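Local coordinates for E3 SUMO-protein ligase SIZ2 (Saccharomyces cerevisiae, PDB 6U75) that acts as a SUMO E3 ligase of the PIAS family that may attach SUMO to septins and help maintain chromosomes, at residues V12-A17 with F34-S39; G28-K33 with L121-I126; Y50-F55 with C134-V139; L80-T85 with E115-D120. All coordinates share one frame; numbering follows the deposited sequence.

Contact 1: residues V12-A17 with F34-S39; sequences VQIPDA and FKVSKS
The backbone O of Phe34, whose ring carries the methyl of Ala17 over one face, is approached by two donors of one residue: it takes a backbone hydrogen bond from Asn117 N and a weak one from Asn117 ND2. Across to 12-17 no hydrogen bond forms, and the contact is carried by apolar groups. Ala17 CB stands 4.1 Å from the centroid of the Phe34 ring and only 15° off its normal, a CH-pi contact made over the face. With chi1 at 65°, Phe34 CG sits between its own N and carbonyl carbon, and the ring folds in under the methyl; Phe34 CB meanwhile lies 3.3 Å from Asp16 O. Ile14 splits its branches between two neighbours: CG2 comes obliquely to Phe34 CD1 at 4.4 Å, while CD1 runs on to Val36 CG1 at 4.5 Å. Val36 CG2 in turn borders the Phe34 ring in its plane. Ile14 and Ala17 also touch strand 130-139, through Ile136 and Cys134. A type II beta turn from Ile14 to Ala17 brings both residues to 34-36, after which Ser37 N-caps helix 38-46; the contact is thus turn packing against a strand-to-helix connection of the PINIT domain.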
loop_
_atom_site.group_PDB
_atom_site.type_symbol
_atom_site.label_atom_id
_atom_site.label_comp_id
_atom_site.label_asym_id
_atom_site.label_seq_id
_atom_site.Cartn_x
_atom_site.Cartn_y
_atom_site.Cartn_z
ATOM N N VAL A 12 17.577 -8.314 2.897
ATOM C CA VAL A 12 18.869 -7.914 3.439
ATOM C C VAL A 12 19.031 -6.419 3.212
ATOM O O VAL A 12 18.635 -5.886 2.173
ATOM C CB VAL A 12 20.024 -8.715 2.792
ATOM C CG1 VAL A 12 19.940 -8.640 1.274
ATOM C CG2 VAL A 12 21.367 -8.198 3.282
ATOM N N GLN A 13 19.609 -5.746 4.201
ATOM C CA GLN A 13 19.958 -4.343 4.059
ATOM C C GLN A 13 21.285 -4.215 3.327
ATOM O O GLN A 13 22.215 -4.992 3.562
ATOM C CB GLN A 13 20.049 -3.674 5.430
ATOM C CG GLN A 13 20.310 -2.179 5.373
ATOM C CD GLN A 13 20.306 -1.539 6.747
ATOM O OE1 GLN A 13 20.026 -2.194 7.750
ATOM N NE2 GLN A 13 20.620 -0.250 6.798
ATOM N N ILE A 14 21.371 -3.236 2.438
ATOM C CA ILE A 14 22.613 -2.997 1.701
ATOM C C ILE A 14 23.553 -2.176 2.583
ATOM O O ILE A 14 23.156 -1.101 3.060
ATOM C CB ILE A 14 22.331 -2.281 0.384
ATOM C CG1 ILE A 14 21.585 -3.206 -0.582
ATOM C CG2 ILE A 14 23.628 -1.791 -0.245
ATOM C CD1 ILE A 14 22.406 -4.381 -1.091
ATOM N N PRO A 15 24.780 -2.632 2.822
ATOM C CA PRO A 15 25.699 -1.857 3.658
ATOM C C PRO A 15 26.271 -0.664 2.910
ATOM O O PRO A 15 26.408 -0.668 1.686
ATOM C CB PRO A 15 26.796 -2.871 4.003
ATOM C CG PRO A 15 26.819 -3.789 2.835
ATOM C CD PRO A 15 25.397 -3.883 2.345
ATOM N N ASP A 16 26.605 0.372 3.678
ATOM C CA ASP A 16 27.192 1.598 3.147
ATOM C C ASP A 16 26.254 2.316 2.184
ATOM O O ASP A 16 26.705 3.105 1.347
ATOM C CB ASP A 16 28.530 1.313 2.455
ATOM C CG ASP A 16 29.480 0.518 3.330
ATOM O OD1 ASP A 16 29.390 0.633 4.571
ATOM O OD2 ASP A 16 30.318 -0.224 2.775
ATOM N N ALA A 17 24.949 2.054 2.283
ATOM C CA ALA A 17 23.947 2.722 1.461
ATOM C C ALA A 17 22.981 3.543 2.307
ATOM O O ALA A 17 21.848 3.796 1.885
ATOM C CB ALA A 17 23.176 1.705 0.617
ATOM N N PHE A 34 27.877 4.056 -3.365
ATOM C CA PHE A 34 27.903 2.734 -2.754
ATOM C C PHE A 34 28.018 1.671 -3.834
ATOM O O PHE A 34 27.682 1.896 -4.999
ATOM C CB PHE A 34 26.669 2.485 -1.876
ATOM C CG PHE A 34 25.373 2.459 -2.630
ATOM C CD1 PHE A 34 24.906 1.282 -3.191
ATOM C CD2 PHE A 34 24.611 3.608 -2.761
ATOM C CE1 PHE A 34 23.708 1.255 -3.879
ATOM C CE2 PHE A 34 23.413 3.587 -3.447
ATOM C CZ PHE A 34 22.960 2.408 -4.007
ATOM N N LYS A 35 28.516 0.510 -3.420
ATOM C CA LYS A 35 28.654 -0.656 -4.277
ATOM C C LYS A 35 27.685 -1.737 -3.823
ATOM O O LYS A 35 27.306 -1.802 -2.650
ATOM C CB LYS A 35 30.089 -1.197 -4.241
ATOM C CG LYS A 35 31.145 -0.165 -4.609
ATOM C CD LYS A 35 32.556 -0.650 -4.299
ATOM C CE LYS A 35 33.114 -1.532 -5.405
ATOM N NZ LYS A 35 33.358 -0.765 -6.657
ATOM N N VAL A 36 27.282 -2.583 -4.766
ATOM C CA VAL A 36 26.427 -3.731 -4.490
ATOM C C VAL A 36 27.241 -4.975 -4.812
ATOM O O VAL A 36 27.517 -5.260 -5.984
ATOM C CB VAL A 36 25.124 -3.690 -5.296
ATOM C CG1 VAL A 36 24.320 -4.963 -5.069
ATOM C CG2 VAL A 36 24.308 -2.463 -4.911
ATOM N N SER A 37 27.626 -5.714 -3.772
ATOM C CA SER A 37 28.497 -6.873 -3.914
ATOM C C SER A 37 28.006 -7.827 -4.993
ATOM O O SER A 37 26.830 -7.800 -5.372
ATOM C CB SER A 37 28.603 -7.618 -2.583
ATOM O OG SER A 37 27.356 -8.191 -2.227
ATOM N N LYS A 38 28.906 -8.677 -5.491
ATOM C CA LYS A 38 28.514 -9.681 -6.472
ATOM C C LYS A 38 27.590 -10.724 -5.857
ATOM O O LYS A 38 26.746 -11.293 -6.559
ATOM C CB LYS A 38 29.759 -10.345 -7.060
ATOM C CG LYS A 38 29.546 -10.993 -8.419
ATOM C CD LYS A 38 29.262 -12.479 -8.301
ATOM C CE LYS A 38 29.080 -13.111 -9.673
ATOM N NZ LYS A 38 28.817 -14.575 -9.590
ATOM N N SER A 39 27.726 -10.984 -4.554
ATOM C CA SER A 39 26.815 -11.913 -3.892
ATOM C C SER A 39 25.390 -11.372 -3.882
ATOM O O SER A 39 24.433 -12.121 -4.103
ATOM C CB SER A 39 27.293 -12.192 -2.467
ATOM O OG SER A 39 28.393 -13.086 -2.463
#

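Contact 2: residues G28-K33 with L121-I126; sequences GCTKMK and LHYLNI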
loop_
_atom_site.group_PDB
_atom_site.type_symbol
_atom_site.label_atom_id
_atom_site.label_comp_id
_atom_site.label_asym_id
_atom_site.label_seq_id
_atom_site.Cartn_x
_atom_site.Cartn_y
_atom_site.Cartn_z
ATOM N N GLY A 28 20.009 22.720 -2.939
ATOM C CA GLY A 28 21.040 21.789 -2.511
ATOM C C GLY A 28 20.938 20.464 -3.236
ATOM O O GLY A 28 19.933 20.152 -3.888
ATOM N N CYS A 29 22.010 19.683 -3.103
ATOM C CA CYS A 29 22.097 18.352 -3.685
ATOM C C CYS A 29 22.928 17.470 -2.766
ATOM O O CYS A 29 23.996 17.885 -2.307
ATOM C CB CYS A 29 22.725 18.396 -5.081
ATOM S SG CYS A 29 23.111 16.767 -5.761
ATOM N N THR A 30 22.439 16.259 -2.503
ATOM C CA THR A 30 23.130 15.296 -1.654
ATOM C C THR A 30 23.517 14.080 -2.482
ATOM O O THR A 30 22.696 13.549 -3.238
ATOM C CB THR A 30 22.256 14.878 -0.469
ATOM O OG1 THR A 30 22.027 16.010 0.379
ATOM C CG2 THR A 30 22.932 13.776 0.334
ATOM N N LYS A 31 24.760 13.636 -2.332
ATOM C CA LYS A 31 25.312 12.549 -3.123
ATOM C C LYS A 31 25.589 11.336 -2.244
ATOM O O LYS A 31 25.934 11.467 -1.066
ATOM C CB LYS A 31 26.603 12.990 -3.820
ATOM C CG LYS A 31 26.408 14.119 -4.815
ATOM C CD LYS A 31 27.737 14.684 -5.285
ATOM C CE LYS A 31 27.658 15.163 -6.726
ATOM N NZ LYS A 31 28.942 15.759 -7.187
ATOM N N MET A 32 25.433 10.149 -2.831
ATOM C CA MET A 32 25.708 8.896 -2.138
ATOM C C MET A 32 26.447 7.962 -3.081
ATOM O O MET A 32 25.959 7.674 -4.178
ATOM C CB MET A 32 24.416 8.231 -1.657
ATOM C CG MET A 32 23.594 9.064 -0.693
ATOM S SD MET A 32 22.035 8.263 -0.262
ATOM C CE MET A 32 22.614 6.675 0.338
ATOM N N LYS A 33 27.612 7.487 -2.656
ATOM C CA LYS A 33 28.333 6.441 -3.364
ATOM C C LYS A 33 28.153 5.125 -2.621
ATOM O O LYS A 33 28.257 5.079 -1.391
ATOM C CB LYS A 33 29.826 6.763 -3.474
ATOM C CG LYS A 33 30.164 8.239 -3.618
ATOM C CD LYS A 33 31.613 8.446 -4.063
ATOM C CE LYS A 33 32.625 7.902 -3.057
ATOM N NZ LYS A 33 32.623 8.653 -1.771
ATOM N N LEU A 121 20.497 13.322 -5.085
ATOM C CA LEU A 121 19.175 13.759 -4.653
ATOM C C LEU A 121 19.187 15.280 -4.619
ATOM O O LEU A 121 19.833 15.878 -3.753
ATOM C CB LEU A 121 18.825 13.172 -3.287
ATOM C CG LEU A 121 17.537 13.650 -2.617
ATOM C CD1 LEU A 121 16.412 13.830 -3.619
ATOM C CD2 LEU A 121 17.131 12.654 -1.546
ATOM N N HIS A 122 18.496 15.894 -5.574
ATOM C CA HIS A 122 18.441 17.342 -5.708
ATOM C C HIS A 122 17.162 17.874 -5.079
ATOM O O HIS A 122 16.085 17.290 -5.244
ATOM C CB HIS A 122 18.505 17.756 -7.179
ATOM C CG HIS A 122 19.778 17.363 -7.860
ATOM N ND1 HIS A 122 19.985 16.104 -8.380
ATOM C CD2 HIS A 122 20.911 18.061 -8.101
ATOM C CE1 HIS A 122 21.191 16.045 -8.916
ATOM N NE2 HIS A 122 21.774 17.220 -8.759
ATOM N N TYR A 123 17.288 18.993 -4.368
ATOM C CA TYR A 123 16.178 19.567 -3.626
ATOM C C TYR A 123 16.329 21.081 -3.594
ATOM O O TYR A 123 17.425 21.624 -3.766
ATOM C CB TYR A 123 16.126 19.015 -2.200
ATOM C CG TYR A 123 17.439 19.173 -1.470
ATOM C CD1 TYR A 123 17.735 20.340 -0.779
ATOM C CD2 TYR A 123 18.391 18.163 -1.488
ATOM C CE1 TYR A 123 18.937 20.493 -0.117
ATOM C CE2 TYR A 123 19.598 18.306 -0.829
ATOM C CZ TYR A 123 19.865 19.474 -0.145
ATOM O OH TYR A 123 21.063 19.625 0.513
ATOM N N LEU A 124 15.206 21.757 -3.356
ATOM C CA LEU A 124 15.193 23.203 -3.189
ATOM C C LEU A 124 15.247 23.631 -1.731
ATOM O O LEU A 124 15.508 24.807 -1.456
ATOM C CB LEU A 124 13.937 23.799 -3.834
ATOM C CG LEU A 124 13.695 23.411 -5.293
ATOM C CD1 LEU A 124 12.421 24.057 -5.821
ATOM C CD2 LEU A 124 14.893 23.790 -6.150
ATOM N N ASN A 125 15.005 22.712 -0.802
ATOM C CA ASN A 125 14.991 23.005 0.624
ATOM C C ASN A 125 14.724 21.702 1.358
ATOM O O ASN A 125 14.268 20.720 0.764
ATOM C CB ASN A 125 13.927 24.043 0.982
ATOM C CG ASN A 125 12.528 23.581 0.628
ATOM O OD1 ASN A 125 12.100 23.687 -0.523
ATOM N ND2 ASN A 125 11.809 23.059 1.617
ATOM N N ILE A 126 15.011 21.700 2.658
ATOM C CA ILE A 126 14.745 20.552 3.517
ATOM C C ILE A 126 14.332 21.091 4.880
ATOM O O ILE A 126 15.156 21.673 5.595
ATOM C CB ILE A 126 15.956 19.615 3.643
ATOM C CG1 ILE A 126 16.364 19.113 2.255
ATOM C CG2 ILE A 126 15.633 18.442 4.560
ATOM C CD1 ILE A 126 17.438 18.052 2.265
#
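Gly28 and Tyr123 face each other as a hydrogen-bonded pair at the margin of an antiparallel beta sheet in the PINIT domain, where strand 28-34, an edge strand of the sheet within this chain, lies beside 117-123. The Tyr123 side chain leaves CB with chi1 at 53°, which lays the ring back over the glycine instead of out along the sheet. CG, CD1 and CD2 lie near Gly28 O, at 3.6 Å for CG. Farther out, CE1 meets Gly28 CA at 3.4 Å and CZ covers Gly28 C. CE2 reaches Thr30 OG1 at 3.6 Å, the hydroxyl lying at the ring edge near its plane, and the tip OH passes by Gly28 CA and Cys29 N. Ile126 CD1 covers the opposite face, over the ring centre, which leaves the ring sandwiched between a methyl and the peptide of Gly28. The ring lies so close over Gly28 CA that a side chain there would probably meet it; the pairing matches the known partnership of glycine and aromatic residues across antiparallel strands. The backbone holds the register: Tyr123 N to Gly28 O and Thr30 N to Leu121 O are both nearly straight, at 167° and 168°. On the other face of the sheet Cys29 SG rests over the His122 ring, offset toward its rim, 3.3 Å from His122 NE2.

Contact 3: residues Y50-F55 with C134-V139; sequences YKLYLF and CFIVEV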
loop_
_atom_site.group_PDB
_atom_site.type_symbol
_atom_site.label_atom_id
_atom_site.label_comp_id
_atom_site.label_asym_id
_atom_site.label_seq_id
_atom_site.Cartn_x
_atom_site.Cartn_y
_atom_site.Cartn_z
ATOM N N TYR A 50 12.842 -10.370 -6.380
ATOM C CA TYR A 50 13.753 -9.579 -5.565
ATOM C C TYR A 50 14.150 -8.312 -6.311
ATOM O O TYR A 50 14.598 -8.371 -7.460
ATOM C CB TYR A 50 15.002 -10.385 -5.198
ATOM C CG TYR A 50 14.767 -11.500 -4.195
ATOM C CD1 TYR A 50 13.505 -11.739 -3.664
ATOM C CD2 TYR A 50 15.815 -12.308 -3.776
ATOM C CE1 TYR A 50 13.295 -12.755 -2.749
ATOM C CE2 TYR A 50 15.615 -13.323 -2.861
ATOM C CZ TYR A 50 14.353 -13.542 -2.351
ATOM O OH TYR A 50 14.148 -14.553 -1.440
ATOM N N LYS A 51 13.986 -7.170 -5.647
ATOM C CA LYS A 51 14.333 -5.873 -6.204
ATOM C C LYS A 51 15.126 -5.081 -5.172
ATOM O O LYS A 51 15.063 -5.349 -3.971
ATOM C CB LYS A 51 13.084 -5.076 -6.615
ATOM C CG LYS A 51 12.160 -5.789 -7.597
ATOM C CD LYS A 51 12.865 -6.133 -8.899
ATOM C CE LYS A 51 11.875 -6.338 -10.034
ATOM N NZ LYS A 51 11.504 -5.048 -10.678
ATOM N N LEU A 52 15.877 -4.093 -5.654
ATOM C CA LEU A 52 16.619 -3.180 -4.789
ATOM C C LEU A 52 15.810 -1.897 -4.655
ATOM O O LEU A 52 15.664 -1.143 -5.622
ATOM C CB LEU A 52 18.011 -2.898 -5.348
ATOM C CG LEU A 52 18.838 -1.908 -4.525
ATOM C CD1 LEU A 52 19.052 -2.432 -3.113
ATOM C CD2 LEU A 52 20.172 -1.617 -5.195
ATOM N N TYR A 53 15.288 -1.648 -3.457
ATOM C CA TYR A 53 14.405 -0.522 -3.199
ATOM C C TYR A 53 15.095 0.498 -2.304
ATOM O O TYR A 53 15.703 0.140 -1.286
ATOM C CB TYR A 53 13.099 -0.988 -2.548
ATOM C CG TYR A 53 12.045 -1.483 -3.516
ATOM C CD1 TYR A 53 12.336 -1.694 -4.858
ATOM C CD2 TYR A 53 10.746 -1.723 -3.087
ATOM C CE1 TYR A 53 11.369 -2.140 -5.740
ATOM C CE2 TYR A 53 9.773 -2.169 -3.961
ATOM C CZ TYR A 53 10.089 -2.374 -5.285
ATOM O OH TYR A 53 9.123 -2.817 -6.157
ATOM N N LEU A 54 14.995 1.764 -2.699
ATOM C CA LEU A 54 15.423 2.892 -1.886
ATOM C C LEU A 54 14.269 3.346 -1.003
ATOM O O LEU A 54 13.121 3.419 -1.450
ATOM C CB LEU A 54 15.887 4.041 -2.780
ATOM C CG LEU A 54 16.346 5.337 -2.111
ATOM C CD1 LEU A 54 17.731 5.178 -1.509
ATOM C CD2 LEU A 54 16.322 6.478 -3.114
ATOM N N PHE A 55 14.580 3.648 0.254
ATOM C CA PHE A 55 13.593 4.067 1.238
ATOM C C PHE A 55 14.031 5.383 1.863
ATOM O O PHE A 55 15.226 5.617 2.065
ATOM C CB PHE A 55 13.415 3.008 2.332
ATOM C CG PHE A 55 12.804 1.726 1.842
ATOM C CD1 PHE A 55 13.581 0.768 1.213
ATOM C CD2 PHE A 55 11.454 1.478 2.016
ATOM C CE1 PHE A 55 13.021 -0.410 0.764
ATOM C CE2 PHE A 55 10.889 0.301 1.568
ATOM C CZ PHE A 55 11.673 -0.644 0.942
ATOM N N CYS A 134 18.686 1.562 1.790
ATOM C CA CYS A 134 18.500 0.718 0.617
ATOM C C CYS A 134 18.398 -0.727 1.069
ATOM O O CYS A 134 19.210 -1.184 1.880
ATOM C CB CYS A 134 19.649 0.879 -0.382
ATOM S SG CYS A 134 19.831 2.546 -1.039
ATOM N N PHE A 135 17.407 -1.442 0.546
ATOM C CA PHE A 135 17.181 -2.827 0.930
ATOM C C PHE A 135 16.897 -3.666 -0.302
ATOM O O PHE A 135 16.228 -3.211 -1.231
ATOM C CB PHE A 135 15.996 -2.970 1.897
ATOM C CG PHE A 135 16.246 -2.402 3.263
ATOM C CD1 PHE A 135 16.182 -1.038 3.484
ATOM C CD2 PHE A 135 16.523 -3.238 4.333
ATOM C CE1 PHE A 135 16.403 -0.516 4.744
ATOM C CE2 PHE A 135 16.744 -2.723 5.593
ATOM C CZ PHE A 135 16.684 -1.361 5.799
ATOM N N ILE A 136 17.392 -4.892 -0.300
ATOM C CA ILE A 136 16.852 -5.906 -1.194
ATOM C C ILE A 136 15.556 -6.413 -0.580
ATOM O O ILE A 136 15.476 -6.655 0.630
ATOM C CB ILE A 136 17.867 -7.038 -1.422
ATOM C CG1 ILE A 136 19.148 -6.457 -2.026
ATOM C CG2 ILE A 136 17.278 -8.112 -2.334
ATOM C CD1 ILE A 136 20.122 -7.489 -2.546
ATOM N N VAL A 137 14.521 -6.544 -1.404
ATOM C CA VAL A 137 13.190 -6.869 -0.916
ATOM C C VAL A 137 12.519 -7.826 -1.887
ATOM O O VAL A 137 12.754 -7.785 -3.097
ATOM C CB VAL A 137 12.317 -5.607 -0.731
ATOM C CG1 VAL A 137 12.998 -4.612 0.197
ATOM C CG2 VAL A 137 12.017 -4.966 -2.079
ATOM N N GLU A 138 11.675 -8.692 -1.339
ATOM C CA GLU A 138 10.773 -9.508 -2.139
ATOM C C GLU A 138 9.464 -8.745 -2.292
ATOM O O GLU A 138 8.855 -8.348 -1.293
ATOM C CB GLU A 138 10.534 -10.868 -1.485
ATOM C CG GLU A 138 9.756 -11.840 -2.358
ATOM C CD GLU A 138 9.522 -13.174 -1.678
ATOM O OE1 GLU A 138 8.367 -13.650 -1.687
ATOM O OE2 GLU A 138 10.489 -13.743 -1.132
ATOM N N VAL A 139 9.048 -8.523 -3.537
ATOM C CA VAL A 139 7.849 -7.752 -3.836
ATOM C C VAL A 139 6.706 -8.707 -4.136
ATOM O O VAL A 139 6.908 -9.827 -4.621
ATOM C CB VAL A 139 8.076 -6.776 -5.011
ATOM C CG1 VAL A 139 9.228 -5.829 -4.704
ATOM C CG2 VAL A 139 8.328 -7.537 -6.307
#
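Val137 CG2 lies over one face of the Tyr53 ring, 3.9 Å from its centroid and offset toward the rim, while Val139 CG1 comes obliquely to the phenol end, 3.6 Å from Tyr53 CZ. Along the same side of the sheet the Phe135 edge is turned to the Phe55 face in an offset edge-to-face pair, planes at 89° and centroids 5.8 Å apart; Val137 CG1 sits at the edge of the Phe55 ring. Phe3 adds a ring to both phenylalanines. On the reverse side Tyr50 meets Glu138 by its edge: Glu138 CG lies in the ring plane and OE2 is 3.4 Å from Tyr50 CE1. The Glu138 side chain is extended, CG anti to N (chi1 -172°), which carries its carboxylate along the ring rim, the two planes 25° apart. If Tyr50 were an alanine, the aliphatic stem of Glu138 would probably lose its flat neighbour and a gap would open beside Leu43 and Leu44 of helix 38-46. Leu52 CD1 and Ile136 CG1, 4.2 Å apart, continue this layer with Cys134. Strands 50-58 and 130-139 are neighbours in an antiparallel sheet of the PINIT domain, held here by four backbone hydrogen bonds, Lys51 with Val137 and Tyr53 with Phe135, each pair bonded both ways. Main-chain polarity is thus met within the sheet, whereas its faces cohere largely through apolar and aromatic contacts.

Contact 4: residues L80-T85 with E115-D120; sequences LVFNGT and EMNHLD
Two amides, Asn83 and Asn117, meet with their planes 45° apart, and a bond of 3.2 Å joins Asn83 ND2 to Asn117 OD1. The donor lies in the Asn117 carbonyl plane, on a lone pair, and the bond is nearly straight. The other arm of Asn83 faces the backbone: OD1 accepts His118 N at 3.2 Å, with the donor tilted from the carbonyl plane. With chi1 at -66°, CG stands beside the Asn83 N, which turns the amide toward strand 117-123 while that same N donates to His118 O at 2.9 Å. Phe82 is oriented against both amides. Its ring is nearly coplanar with the Asn117 amide, 8° apart, with Phe82 CZ 3.8 Å from Asn117 CB, and Asn83 CG lies above one ring face, offset toward the rim. Leu119 crosses Phe82 at about a right angle and comes to the ring edge, CD1 to Phe82 CD1 at 3.7 Å. Toward the other end, Val81 and Asp120 exchange two backbone bonds. Asn83 and Gly84 form the corner of a type I' turn from Phe82 to Thr85, a tight hairpin that lies with 117-123 in the four-stranded sheet of the PINIT domain. A leucine in place of Asn83 would probably leave His118 N and Asn117 OD1 each without this partner and strip Tyr109 O of its donor. Because ND2 also serves Tyr109 O, and Asn117 OD1 also takes Lys111 N, the paired amides act as a polar link that ties the hairpin to strand 117-123 and to the 109-111 loop.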
loop_
_atom_site.group_PDB
_atom_site.type_symbol
_atom_site.label_atom_id
_atom_site.label_comp_id
_atom_site.label_asym_id
_atom_site.label_seq_id
_atom_site.Cartn_x
_atom_site.Cartn_y
_atom_site.Cartn_z
ATOM N N LEU A 80 15.531 12.437 -7.881
ATOM C CA LEU A 80 16.441 11.323 -7.657
ATOM C C LEU A 80 17.068 10.915 -8.981
ATOM O O LEU A 80 16.357 10.689 -9.967
ATOM C CB LEU A 80 15.709 10.134 -7.033
ATOM C CG LEU A 80 15.139 10.358 -5.633
ATOM C CD1 LEU A 80 14.103 9.297 -5.314
ATOM C CD2 LEU A 80 16.252 10.345 -4.599
ATOM N N VAL A 81 18.395 10.821 -9.002
ATOM C CA VAL A 81 19.143 10.442 -10.194
ATOM C C VAL A 81 20.089 9.322 -9.790
ATOM O O VAL A 81 21.040 9.551 -9.032
ATOM C CB VAL A 81 19.916 11.623 -10.796
ATOM C CG1 VAL A 81 20.643 11.191 -12.059
ATOM C CG2 VAL A 81 18.972 12.781 -11.086
ATOM N N PHE A 82 19.836 8.117 -10.291
ATOM C CA PHE A 82 20.646 6.945 -9.982
ATOM C C PHE A 82 21.443 6.578 -11.227
ATOM O O PHE A 82 20.875 6.114 -12.221
ATOM C CB PHE A 82 19.769 5.785 -9.516
ATOM C CG PHE A 82 20.542 4.634 -8.937
ATOM C CD1 PHE A 82 21.202 4.766 -7.727
ATOM C CD2 PHE A 82 20.602 3.419 -9.599
ATOM C CE1 PHE A 82 21.914 3.711 -7.192
ATOM C CE2 PHE A 82 21.312 2.360 -9.066
ATOM C CZ PHE A 82 21.969 2.507 -7.860
ATOM N N ASN A 83 22.756 6.795 -11.173
ATOM C CA ASN A 83 23.649 6.484 -12.289
ATOM C C ASN A 83 23.260 7.266 -13.542
ATOM O O ASN A 83 23.232 6.728 -14.650
ATOM C CB ASN A 83 23.671 4.980 -12.568
ATOM C CG ASN A 83 24.282 4.186 -11.430
ATOM O OD1 ASN A 83 25.262 4.611 -10.816
ATOM N ND2 ASN A 83 23.704 3.026 -11.139
ATOM N N GLY A 84 22.956 8.553 -13.365
ATOM C CA GLY A 84 22.623 9.428 -14.467
ATOM C C GLY A 84 21.178 9.386 -14.914
ATOM O O GLY A 84 20.696 10.369 -15.490
ATOM N N THR A 85 20.470 8.287 -14.670
ATOM C CA THR A 85 19.081 8.147 -15.084
ATOM C C THR A 85 18.160 8.659 -13.984
ATOM O O THR A 85 18.250 8.217 -12.834
ATOM C CB THR A 85 18.762 6.685 -15.401
ATOM O OG1 THR A 85 19.554 6.248 -16.512
ATOM C CG2 THR A 85 17.285 6.512 -15.732
ATOM N N GLU A 115 31.966 -1.845 -10.302
ATOM C CA GLU A 115 31.873 -0.406 -10.491
ATOM C C GLU A 115 31.066 0.232 -9.365
ATOM O O GLU A 115 30.429 -0.445 -8.556
ATOM C CB GLU A 115 31.251 -0.087 -11.854
ATOM C CG GLU A 115 32.129 -0.487 -13.031
ATOM C CD GLU A 115 31.495 -0.169 -14.370
ATOM O OE1 GLU A 115 30.319 0.251 -14.387
ATOM O OE2 GLU A 115 32.174 -0.338 -15.405
ATOM N N MET A 116 31.100 1.560 -9.329
ATOM C CA MET A 116 30.500 2.340 -8.256
ATOM C C MET A 116 29.120 2.831 -8.668
ATOM O O MET A 116 28.907 3.217 -9.821
ATOM C CB MET A 116 31.389 3.536 -7.904
ATOM C CG MET A 116 31.148 4.096 -6.516
ATOM S SD MET A 116 31.830 3.021 -5.241
ATOM C CE MET A 116 31.131 3.753 -3.769
ATOM N N ASN A 117 28.185 2.819 -7.721
ATOM C CA ASN A 117 26.848 3.356 -7.940
ATOM C C ASN A 117 26.735 4.718 -7.268
ATOM O O ASN A 117 27.058 4.862 -6.082
ATOM C CB ASN A 117 25.769 2.414 -7.403
ATOM C CG ASN A 117 25.751 1.080 -8.122
ATOM O OD1 ASN A 117 25.250 0.973 -9.240
ATOM N ND2 ASN A 117 26.292 0.053 -7.478
ATOM N N HIS A 118 26.279 5.707 -8.032
ATOM C CA HIS A 118 26.099 7.073 -7.561
ATOM C C HIS A 118 24.614 7.403 -7.540
ATOM O O HIS A 118 23.914 7.194 -8.535
ATOM C CB HIS A 118 26.842 8.066 -8.456
ATOM C CG HIS A 118 28.303 7.775 -8.606
ATOM N ND1 HIS A 118 29.245 8.203 -7.695
ATOM C CD2 HIS A 118 28.984 7.103 -9.563
ATOM C CE1 HIS A 118 30.443 7.804 -8.083
ATOM N NE2 HIS A 118 30.312 7.134 -9.214
ATOM N N LEU A 119 24.140 7.920 -6.409
ATOM C CA LEU A 119 22.753 8.341 -6.241
ATOM C C LEU A 119 22.758 9.801 -5.807
ATOM O O LEU A 119 23.225 10.126 -4.712
ATOM C CB LEU A 119 22.030 7.466 -5.217
ATOM C CG LEU A 119 20.590 7.869 -4.888
ATOM C CD1 LEU A 119 19.694 7.716 -6.106
ATOM C CD2 LEU A 119 20.054 7.051 -3.725
ATOM N N ASP A 120 22.251 10.675 -6.670
ATOM C CA ASP A 120 22.134 12.092 -6.371
ATOM C C ASP A 120 20.684 12.423 -6.048
ATOM O O ASP A 120 19.758 11.874 -6.651
ATOM C CB ASP A 120 22.615 12.944 -7.548
ATOM C CG ASP A 120 23.950 12.477 -8.099
ATOM O OD1 ASP A 120 23.953 11.681 -9.060
ATOM O OD2 ASP A 120 24.996 12.900 -7.566
#

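All four contacts belong to the PINIT domain and lie away from the zinc site of Cys203, His205, Cys226 and Cys229 in the SP-RING part. Contacts 2 and 4 share strand 117-123 and sit in one sheet, centres about 12 Å apart, with a further probable hydrogen bond to strand 28-34 from Leu119 N to Met32 O at 2.9 Å. Contact 1, through 12-17, joins contact 3 in the other sheet, centres about 11 Å apart, by a probable hydrogen bond between Val12 O and Ile136 N. Contact 1 also bridges the two sheets, since Lys35 CG packs on Met116 SD of contact 4. Between contacts 3 and 4, Leu54 CD1 packs on Leu119 CD2 at 3.7 Å, whereas contacts 2 and 3 do not touch.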